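Local coordinates for uncharacterized protein (Leptotrichia buccalis, PDB 3T8K) that is of unknown function but has an ankyrin-repeat-type fold of stacked helical hairpins, which in other proteins commonly serves to bind protein partners, at residues A105-L110 against I116-N121; Q146-D151 against T156-V161. One frame throughout, in Å; residues are numbered along the deposited sequence.

Contact 1: A105-L110 against I116-N121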
loop_
_atom_site.group_PDB
_atom_site.type_symbol
_atom_site.label_atom_id
_atom_site.label_comp_id
_atom_site.label_asym_id
_atom_site.label_seq_id
_atom_site.Cartn_x
_atom_site.Cartn_y
_atom_site.Cartn_z
ATOM N N ALA A 105 -15.718 -6.690 14.243
ATOM C CA ALA A 105 -14.396 -6.980 13.710
ATOM C C ALA A 105 -13.381 -6.915 14.854
ATOM O O ALA A 105 -13.588 -6.201 15.841
ATOM C CB ALA A 105 -14.030 -6.015 12.598
ATOM N N ASP A 106 -12.295 -7.670 14.718
ATOM C CA ASP A 106 -11.307 -7.816 15.790
ATOM C C ASP A 106 -10.044 -6.991 15.542
ATOM O O ASP A 106 -9.239 -7.312 14.665
ATOM C CB ASP A 106 -10.945 -9.294 15.948
ATOM C CG ASP A 106 -9.849 -9.524 16.970
ATOM O OD1 ASP A 106 -9.690 -8.686 17.885
ATOM O OD2 ASP A 106 -9.157 -10.556 16.860
ATOM N N ILE A 107 -9.864 -5.934 16.330
ATOM C CA ILE A 107 -8.724 -5.047 16.139
ATOM C C ILE A 107 -7.504 -5.502 16.942
ATOM O O ILE A 107 -6.413 -4.950 16.779
ATOM C CB ILE A 107 -9.092 -3.578 16.499
ATOM C CG1 ILE A 107 -8.110 -2.597 15.854
ATOM C CG2 ILE A 107 -9.184 -3.387 18.020
ATOM C CD1 ILE A 107 -8.516 -1.147 16.023
ATOM N N THR A 108 -7.677 -6.511 17.797
ATOM C CA THR A 108 -6.574 -6.964 18.665
ATOM C C THR A 108 -5.630 -7.938 17.964
ATOM O O THR A 108 -4.483 -8.103 18.364
ATOM C CB THR A 108 -7.088 -7.631 19.964
ATOM O OG1 THR A 108 -7.711 -8.884 19.652
ATOM C CG2 THR A 108 -8.083 -6.738 20.669
ATOM N N ALA A 109 -6.121 -8.596 16.922
ATOM C CA ALA A 109 -5.291 -9.536 16.174
ATOM C C ALA A 109 -4.141 -8.831 15.471
ATOM O O ALA A 109 -4.312 -7.746 14.917
ATOM C CB ALA A 109 -6.148 -10.295 15.159
ATOM N N LEU A 110 -2.967 -9.457 15.494
ATOM C CA LEU A 110 -1.799 -8.925 14.819
ATOM C C LEU A 110 -1.901 -9.086 13.322
ATOM O O LEU A 110 -2.735 -9.843 12.823
ATOM C CB LEU A 110 -0.538 -9.638 15.306
ATOM C CG LEU A 110 -0.276 -9.441 16.795
ATOM C CD1 LEU A 110 1.094 -9.988 17.177
ATOM C CD2 LEU A 110 -0.394 -7.974 17.133
ATOM N N ILE A 116 2.893 -7.305 13.678
ATOM C CA ILE A 116 2.704 -5.921 14.105
ATOM C C ILE A 116 1.253 -5.634 14.464
ATOM O O ILE A 116 0.340 -6.274 13.940
ATOM C CB ILE A 116 3.117 -4.923 12.992
ATOM C CG1 ILE A 116 2.307 -5.152 11.717
ATOM C CG2 ILE A 116 4.621 -5.020 12.705
ATOM C CD1 ILE A 116 2.614 -4.141 10.634
ATOM N N VAL A 117 1.027 -4.670 15.352
ATOM C CA VAL A 117 -0.355 -4.243 15.594
ATOM C C VAL A 117 -0.968 -3.779 14.276
ATOM O O VAL A 117 -0.275 -3.248 13.400
ATOM C CB VAL A 117 -0.478 -3.155 16.666
ATOM C CG1 VAL A 117 -0.079 -3.719 18.034
ATOM C CG2 VAL A 117 0.378 -1.936 16.305
ATOM N N VAL A 118 -2.267 -4.007 14.119
ATOM C CA VAL A 118 -2.879 -3.837 12.802
ATOM C C VAL A 118 -3.013 -2.361 12.439
ATOM O O VAL A 118 -3.124 -2.012 11.258
ATOM C CB VAL A 118 -4.245 -4.556 12.722
ATOM C CG1 VAL A 118 -5.297 -3.791 13.510
ATOM C CG2 VAL A 118 -4.663 -4.752 11.273
ATOM N N PHE A 119 -2.971 -1.505 13.462
ATOM C CA PHE A 119 -3.077 -0.054 13.296
ATOM C C PHE A 119 -1.724 0.651 13.267
ATOM O O PHE A 119 -1.655 1.873 13.370
ATOM C CB PHE A 119 -3.942 0.565 14.407
ATOM C CG PHE A 119 -3.642 0.028 15.771
ATOM C CD1 PHE A 119 -2.674 0.615 16.570
ATOM C CD2 PHE A 119 -4.317 -1.087 16.245
ATOM C CE1 PHE A 119 -2.394 0.102 17.825
ATOM C CE2 PHE A 119 -4.041 -1.606 17.488
ATOM C CZ PHE A 119 -3.077 -1.008 18.283
ATOM N N LYS A 120 -0.644 -0.101 13.095
ATOM C CA LYS A 120 0.682 0.517 13.202
ATOM C C LYS A 120 0.855 1.724 12.275
ATOM O O LYS A 120 1.514 2.704 12.636
ATOM C CB LYS A 120 1.785 -0.499 12.942
ATOM C CG LYS A 120 3.166 0.131 12.888
ATOM C CD LYS A 120 4.258 -0.921 13.042
ATOM C CE LYS A 120 5.634 -0.292 12.966
ATOM N NZ LYS A 120 6.688 -1.239 13.414
ATOM N N ASN A 121 0.270 1.662 11.083
ATOM C CA ASN A 121 0.461 2.742 10.113
ATOM C C ASN A 121 -0.127 4.083 10.561
ATOM O O ASN A 121 0.290 5.135 10.077
ATOM C CB ASN A 121 -0.111 2.360 8.741
ATOM C CG ASN A 121 0.401 3.260 7.619
ATOM O OD1 ASN A 121 1.596 3.550 7.529
ATOM N ND2 ASN A 121 -0.508 3.703 6.757
HETATM O O HOH W 1 -3.759 -5.320 16.341
#
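Ile107 lays its CG1 branch across the side chain of Val118 at about a right angle, CG1 of Ile107 standing 3.9 Å from CG1 of Val118. With CG1 anti to the backbone N (chi1 -160°), the same branch also reaches the Phe119 ring obliquely, at CD2. Val118 turns its CB toward the 105-110 loop, and its CG1 lies 3.6 Å from the carbonyl O of Ile107. Farther along, Leu110 sets CD2 over the peptide joining Ile116 to Val117, while its CA-H makes a contact with Ile116 O, CA to O 3.5 Å. No direct hydrogen bond links the two segments. A water does that work: it donates to Ile107 O at 2.7 Å and to Ala109 O at 2.9 Å, and accepts from Val118 N at 3.0 Å. Asp106 shapes the first loop from within, because its OD1 takes Thr108 N from above the carboxylate plane, an Asx turn, and Thr108 OG1 on its syn lone pair. The other oxygen of Asp106 forms a salt bridge with Arg71. Ile139 of helix 129-140 packs against both Ile107 and Phe119. A type I turn from Val117 to Lys120 leads the second segment onward. The chemistry is thus divided: aliphatic and aromatic groups close the buried interface, while one water satisfies three backbone polar atoms that do not meet directly.

Contact 2: Q146-D151 against T156-V161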
loop_
_atom_site.group_PDB
_atom_site.type_symbol
_atom_site.label_atom_id
_atom_site.label_comp_id
_atom_site.label_asym_id
_atom_site.label_seq_id
_atom_site.Cartn_x
_atom_site.Cartn_y
_atom_site.Cartn_z
ATOM N N GLN A 146 -2.214 -5.630 21.765
ATOM C CA GLN A 146 -0.937 -6.294 21.994
ATOM C C GLN A 146 0.194 -5.294 21.806
ATOM O O GLN A 146 0.890 -5.297 20.787
ATOM C CB GLN A 146 -0.790 -7.489 21.045
ATOM C CG GLN A 146 -1.899 -8.519 21.210
ATOM C CD GLN A 146 -1.662 -9.780 20.403
ATOM O OE1 GLN A 146 -0.722 -10.530 20.666
ATOM N NE2 GLN A 146 -2.519 -10.023 19.417
ATOM N N LEU A 147 0.364 -4.430 22.799
ATOM C CA LEU A 147 1.285 -3.301 22.689
ATOM C C LEU A 147 2.738 -3.611 23.065
ATOM O O LEU A 147 3.626 -2.812 22.775
ATOM C CB LEU A 147 0.783 -2.116 23.528
ATOM C CG LEU A 147 -0.642 -1.589 23.313
ATOM C CD1 LEU A 147 -0.858 -0.339 24.165
ATOM C CD2 LEU A 147 -0.919 -1.285 21.847
ATOM N N LEU A 148 2.977 -4.759 23.699
ATOM C CA LEU A 148 4.304 -5.103 24.214
ATOM C C LEU A 148 4.810 -6.412 23.635
ATOM O O LEU A 148 5.619 -7.109 24.247
ATOM C CB LEU A 148 4.275 -5.199 25.741
ATOM C CG LEU A 148 3.952 -3.871 26.412
ATOM C CD1 LEU A 148 3.791 -4.056 27.923
ATOM C CD2 LEU A 148 5.029 -2.853 26.088
ATOM N N ILE A 149 4.318 -6.742 22.452
ATOM C CA ILE A 149 4.732 -7.941 21.759
ATOM C C ILE A 149 5.730 -7.559 20.675
ATOM O O ILE A 149 5.461 -6.676 19.863
ATOM C CB ILE A 149 3.519 -8.634 21.105
ATOM C CG1 ILE A 149 2.410 -8.856 22.137
ATOM C CG2 ILE A 149 3.936 -9.945 20.456
ATOM C CD1 ILE A 149 2.593 -10.090 22.979
ATOM N N LYS A 150 6.879 -8.227 20.672
ATOM C CA LYS A 150 7.930 -7.977 19.692
ATOM C C LYS A 150 7.486 -8.353 18.289
ATOM O O LYS A 150 6.954 -9.444 18.071
ATOM C CB LYS A 150 9.175 -8.799 20.035
ATOM C CG LYS A 150 9.725 -8.583 21.437
ATOM C CD LYS A 150 10.529 -7.306 21.526
ATOM C CE LYS A 150 11.650 -7.432 22.554
ATOM N NZ LYS A 150 11.134 -7.613 23.941
ATOM N N ASP A 151 7.726 -7.465 17.327
ATOM C CA ASP A 151 7.410 -7.787 15.937
ATOM C C ASP A 151 8.478 -8.719 15.376
ATOM O O ASP A 151 9.353 -9.189 16.118
ATOM C CB ASP A 151 7.232 -6.524 15.070
ATOM C CG ASP A 151 8.533 -5.745 14.853
ATOM O OD1 ASP A 151 9.633 -6.261 15.158
ATOM O OD2 ASP A 151 8.448 -4.604 14.346
ATOM N N THR A 156 8.496 -3.658 19.697
ATOM C CA THR A 156 7.089 -3.640 20.110
ATOM C C THR A 156 6.385 -2.400 19.573
ATOM O O THR A 156 7.029 -1.465 19.091
ATOM C CB THR A 156 6.933 -3.643 21.661
ATOM O OG1 THR A 156 7.467 -2.431 22.209
ATOM C CG2 THR A 156 7.643 -4.833 22.282
ATOM N N ALA A 157 5.059 -2.376 19.674
ATOM C CA ALA A 157 4.306 -1.212 19.238
ATOM C C ALA A 157 4.679 0.006 20.081
ATOM O O ALA A 157 4.808 1.115 19.561
ATOM C CB ALA A 157 2.800 -1.486 19.307
ATOM N N LEU A 158 4.850 -0.194 21.385
ATOM C CA LEU A 158 5.216 0.915 22.254
ATOM C C LEU A 158 6.559 1.501 21.808
ATOM O O LEU A 158 6.702 2.712 21.649
ATOM C CB LEU A 158 5.280 0.472 23.723
ATOM C CG LEU A 158 5.724 1.560 24.714
ATOM C CD1 LEU A 158 4.699 2.682 24.806
ATOM C CD2 LEU A 158 6.006 0.987 26.098
ATOM N N GLU A 159 7.535 0.627 21.589
ATOM C CA GLU A 159 8.859 1.066 21.166
ATOM C C GLU A 159 8.819 1.908 19.884
ATOM O O GLU A 159 9.549 2.895 19.765
ATOM C CB GLU A 159 9.802 -0.138 21.045
ATOM C CG GLU A 159 10.214 -0.698 22.413
ATOM C CD GLU A 159 10.689 -2.152 22.382
ATOM O OE1 GLU A 159 11.015 -2.680 23.470
ATOM O OE2 GLU A 159 10.734 -2.768 21.289
ATOM N N PHE A 160 7.954 1.525 18.943
ATOM C CA PHE A 160 7.784 2.249 17.680
ATOM C C PHE A 160 7.214 3.644 17.889
ATOM O O PHE A 160 7.693 4.621 17.316
ATOM C CB PHE A 160 6.861 1.460 16.730
ATOM C CG PHE A 160 6.576 2.158 15.419
ATOM C CD1 PHE A 160 7.577 2.348 14.475
ATOM C CD2 PHE A 160 5.287 2.586 15.112
ATOM C CE1 PHE A 160 7.307 2.978 13.260
ATOM C CE2 PHE A 160 5.006 3.212 13.908
ATOM C CZ PHE A 160 6.011 3.407 12.969
ATOM N N VAL A 161 6.163 3.730 18.695
ATOM C CA VAL A 161 5.499 5.002 18.921
ATOM C C VAL A 161 6.426 5.968 19.658
ATOM O O VAL A 161 6.424 7.171 19.389
ATOM C CB VAL A 161 4.167 4.806 19.678
ATOM C CG1 VAL A 161 3.558 6.147 20.062
ATOM C CG2 VAL A 161 3.195 3.990 18.813
HETATM O O HOH W 2 3.430 -4.652 20.007
#
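Gln146 begins the approach with its carbonyl O, which lies 2.7 Å from a water that also contacts Ile149 O and accepts from Ala157 N at 2.8 Å. Next, Leu147 supplies the direct bond between the segments: its O receives Leu158 N at 3.2 Å, in the carbonyl plane, with an N-H...O angle of 157°. Leu148 follows, its side chain side by side with that of Leu158 and pointing the same way, CD2 of one 4.0 Å from CD2 of the other. At Ile149 the backbone does the touching, O meeting the CA-H of Thr156 with CA to O 3.5 Å. Lys150 bends its chain so that CD passes Thr156 CG2 at 3.9 Å, while its NZ goes on to a salt bridge with Glu184. Thr156 faces two ways: CG2 packs on the Leu148 carbonyl carbon, and OG1, placed between the backbone N and the carbonyl carbon (chi1 65°), accepts from Glu159 N at 3.1 Å. Glu159 OE2 answers by taking Thr156 N at 2.9 Å. Were this threonine an alanine, Glu159 N would probably lose its capping acceptor, and a gap would be likely to open beside Leu148 and the Lys150 chain. Beyond the loop, Met173 of helix 167-180 packs on Leu147 and Leu158. This reciprocal pairing of Thr156 with Glu159 is a capping box at the start of helix 157-162, in a chain whose fold is of the ankyrin-repeat type.

How the contacts relate
Contacts 1 and 2 follow one another along the chain, separated by helix 129-140, and their centres lie 11 Å apart. They touch directly: Gln146 NE2 of contact 2 probably donates a hydrogen bond to Thr108 O of contact 1, at 2.9 Å, and also packs against Leu110 CG. The carbonyl O of Gln146 in turn lies 3.3 Å from Val117 CG1. A second link is made by Lys120 of contact 1, which forms a cation-pi interaction with Phe160 of contact 2, and its CE packs 3.6 Å from Phe160 CG. The second subunit is close to both contacts: its Phe126 packs on Ile116 and Lys120, its Cys164 on Phe160. No active site is known.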